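Local coordinates for protein Non-ribosomal peptide synthetase (Streptomyces halstedii, PDB 3WVN) that is a non-ribosomal peptide synthetase with an AMP-binding domain of the ANL superfamily, at residues A[387-392]-A[426-431]. Residues are numbered along the deposited sequence; the frame is centred on the assembly and turned at random.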
ATOM      1  N   PRO A 387      27.308  10.457 -10.957  1.00 62.30           N
ATOM      2  CA  PRO A 387      25.872  10.467 -11.363  1.00 59.91           C
ATOM      3  C   PRO A 387      25.605   9.574 -12.568  1.00 56.67           C
ATOM      4  O   PRO A 387      26.415   9.490 -13.475  1.00 62.07           O
ATOM      5  CB  PRO A 387      25.605  11.932 -11.712  1.00 60.99           C
ATOM      6  CG  PRO A 387      26.657  12.711 -10.973  1.00 63.92           C
ATOM      7  CD  PRO A 387      27.879  11.823 -10.964  1.00 64.86           C
ATOM      8  N   GLY A 388      24.479   8.892 -12.536  1.00 53.33           N
ATOM      9  CA  GLY A 388      24.019   7.967 -13.581  1.00 51.16           C
ATOM     10  C   GLY A 388      22.544   7.614 -13.327  1.00 48.32           C
ATOM     11  O   GLY A 388      21.919   8.168 -12.436  1.00 46.28           O
ATOM     12  N   GLU A 389      21.990   6.684 -14.102  1.00 48.58           N
ATOM     13  CA  GLU A 389      20.619   6.256 -13.889  1.00 46.36           C
ATOM     14  C   GLU A 389      20.519   5.311 -12.682  1.00 44.81           C
ATOM     15  O   GLU A 389      21.271   4.348 -12.553  1.00 42.95           O
ATOM     16  CB  GLU A 389      20.008   5.584 -15.114  1.00 48.00           C
ATOM     17  CG  GLU A 389      18.497   5.390 -14.950  1.00 48.36           C
ATOM     18  CD  GLU A 389      17.832   4.612 -16.067  1.00 48.94           C
ATOM     19  OE1 GLU A 389      18.559   4.128 -16.976  1.00 49.60           O
ATOM     20  OE2 GLU A 389      16.583   4.437 -15.988  1.00 46.88           O
ATOM     21  N   ILE A 390      19.534   5.575 -11.831  1.00 42.23           N
ATOM     22  CA  ILE A 390      19.309   4.766 -10.664  1.00 39.92           C
ATOM     23  C   ILE A 390      18.624   3.508 -11.155  1.00 42.30           C
ATOM     24  O   ILE A 390      17.586   3.565 -11.842  1.00 41.00           O
ATOM     25  CB  ILE A 390      18.483   5.505  -9.609  1.00 40.64           C
ATOM     26  CG1 ILE A 390      19.247   6.739  -9.107  1.00 39.65           C
ATOM     27  CG2 ILE A 390      18.163   4.588  -8.429  1.00 40.78           C
ATOM     28  CD1 ILE A 390      18.383   7.816  -8.505  1.00 38.69           C
ATOM     29  N   THR A 391      19.211   2.370 -10.797  1.00 41.82           N
ATOM     30  CA  THR A 391      18.712   1.069 -11.222  1.00 41.45           C
ATOM     31  C   THR A 391      18.683   0.218  -9.999  1.00 39.39           C
ATOM     32  O   THR A 391      19.385   0.469  -9.033  1.00 38.61           O
ATOM     33  CB  THR A 391      19.533   0.382 -12.308  1.00 45.02           C
ATOM     34  OG1 THR A 391      20.673  -0.286 -11.768  1.00 44.22           O
ATOM     35  CG2 THR A 391      19.971   1.371 -13.292  1.00 47.93           C
ATOM     36  N   VAL A 392      17.817  -0.755 -10.026  1.00 38.55           N
ATOM     37  CA  VAL A 392      17.440  -1.444  -8.828  1.00 38.29           C
ATOM     38  C   VAL A 392      17.315  -2.903  -9.171  1.00 39.17           C
ATOM     39  O   VAL A 392      16.738  -3.259 -10.173  1.00 38.81           O
ATOM     40  CB  VAL A 392      16.076  -0.938  -8.303  1.00 36.58           C
ATOM     41  CG1 VAL A 392      15.635  -1.769  -7.126  1.00 36.21           C
ATOM     42  CG2 VAL A 392      16.177   0.517  -7.892  1.00 36.21           C
ATOM     43  N   GLY A 426      14.643   5.644 -14.584  1.00 50.70           N
ATOM     44  CA  GLY A 426      14.715   6.945 -15.197  1.00 46.65           C
ATOM     45  C   GLY A 426      14.962   8.078 -14.225  1.00 47.87           C
ATOM     46  O   GLY A 426      14.827   9.221 -14.631  1.00 50.84           O
ATOM     47  N   ASP A 427      15.326   7.817 -12.957  1.00 45.24           N
ATOM     48  CA  ASP A 427      15.812   8.903 -12.107  1.00 45.10           C
ATOM     49  C   ASP A 427      17.303   8.891 -12.204  1.00 46.22           C
ATOM     50  O   ASP A 427      17.882   7.868 -12.534  1.00 46.54           O
ATOM     51  CB  ASP A 427      15.336   8.801 -10.663  1.00 43.77           C
ATOM     52  CG  ASP A 427      13.835   8.898 -10.568  1.00 44.60           C
ATOM     53  OD1 ASP A 427      13.289   9.697 -11.323  1.00 46.19           O
ATOM     54  OD2 ASP A 427      13.195   8.185  -9.768  1.00 46.69           O
ATOM     55  N   TYR A 428      17.938  10.032 -11.961  1.00 46.43           N
ATOM     56  CA  TYR A 428      19.379  10.075 -12.047  1.00 45.98           C
ATOM     57  C   TYR A 428      19.973  10.506 -10.712  1.00 45.90           C
ATOM     58  O   TYR A 428      19.450  11.375 -10.018  1.00 44.20           O
ATOM     59  CB  TYR A 428      19.848  10.981 -13.203  1.00 47.39           C
ATOM     60  CG  TYR A 428      19.666  10.339 -14.550  1.00 47.21           C
ATOM     61  CD1 TYR A 428      20.710   9.719 -15.197  1.00 48.51           C
ATOM     62  CD2 TYR A 428      18.432  10.351 -15.163  1.00 48.48           C
ATOM     63  CE1 TYR A 428      20.528   9.110 -16.427  1.00 50.26           C
ATOM     64  CE2 TYR A 428      18.218   9.739 -16.375  1.00 50.20           C
ATOM     65  CZ  TYR A 428      19.271   9.119 -17.005  1.00 52.75           C
ATOM     66  OH  TYR A 428      19.046   8.571 -18.245  1.00 57.07           O
ATOM     67  N   GLY A 429      21.106   9.912 -10.371  1.00 45.44           N
ATOM     68  CA  GLY A 429      21.774  10.286  -9.140  1.00 47.76           C
ATOM     69  C   GLY A 429      23.034   9.483  -8.910  1.00 45.95           C
ATOM     70  O   GLY A 429      23.541   8.814  -9.807  1.00 44.02           O
ATOM     71  N   HIS A 430      23.494   9.502  -7.681  1.00 45.54           N
ATOM     72  CA  HIS A 430      24.726   8.800  -7.360  1.00 46.59           C
ATOM     73  C   HIS A 430      24.656   8.163  -5.975  1.00 42.62           C
ATOM     74  O   HIS A 430      23.869   8.561  -5.135  1.00 40.08           O
ATOM     75  CB  HIS A 430      25.902   9.795  -7.467  1.00 45.78           C
ATOM     76  CG  HIS A 430      25.857  10.892  -6.446  1.00 44.19           C
ATOM     77  ND1 HIS A 430      25.129  12.047  -6.629  1.00 40.97           N
ATOM     78  CD2 HIS A 430      26.463  11.009  -5.237  1.00 43.64           C
ATOM     79  CE1 HIS A 430      25.309  12.842  -5.584  1.00 42.42           C
ATOM     80  NE2 HIS A 430      26.111  12.235  -4.722  1.00 42.20           N
ATOM     81  N   LEU A 431      25.482   7.148  -5.770  1.00 44.34           N
ATOM     82  CA  LEU A 431      25.750   6.622  -4.432  1.00 43.66           C
ATOM     83  C   LEU A 431      26.979   7.284  -3.860  1.00 47.28           C
ATOM     84  O   LEU A 431      27.943   7.508  -4.581  1.00 53.99           O
ATOM     85  CB  LEU A 431      25.984   5.153  -4.531  1.00 41.14           C
ATOM     86  CG  LEU A 431      24.755   4.388  -4.976  1.00 41.11           C
ATOM     87  CD1 LEU A 431      25.057   2.897  -4.972  1.00 41.11           C
ATOM     88  CD2 LEU A 431      23.559   4.690  -4.102  1.00 40.33           C
TER
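G426, at the corner where the chain leaves strand 423-425, gives its backbone N-H to the carboxylate of E389, with N 2.7 Å from OE2. The bond is bent (146° at the hydrogen) and uses the anti lone pair of that oxygen. E389 reaches the corner because its chain is extended, CG lying anti to the backbone N (chi1 -169°), while its OE1 has a weak hydrogen bond to H424. At D427 the backbone O accepts a nearly straight bond from I390 N, 2.9 Å away. D427 CB meets I390 CD1 at 3.9 Å, and the carboxylate of D427 hydrogen-bonds through OD2 to Y340 OH. The Y428 ring then lies beside strand 388-392, with CB of E389 over its face, 4.2 Å from the centroid, a CH-pi contact within a non-hydrogen-bonded pair. Next, G429 and G388 form the neighbouring hydrogen-bonded pair: G429 N donates to G388 O at 2.8 Å, and G388 N returns a bond to G429 O at 2.9 Å. CD1 of I390 packs directly on the backbone here, 3.8 Å from Y428 C, on the bare side of G429. H430 brings its CB to 3.8 Å from P387 N, whereas its ND1 is hydrogen-bonded to G440 O and its ring lies nearly parallel to that of Y438. Both bridges are locally antiparallel, but the segment axes diverge to 91° as the strands bend apart. Strands 423-425 and 427-431, before and after the corner, thus share strand 388-393, and the sheet continues through 437-439, consistent with the distorted beta-barrel of the large N-terminal domain of ANL enzymes.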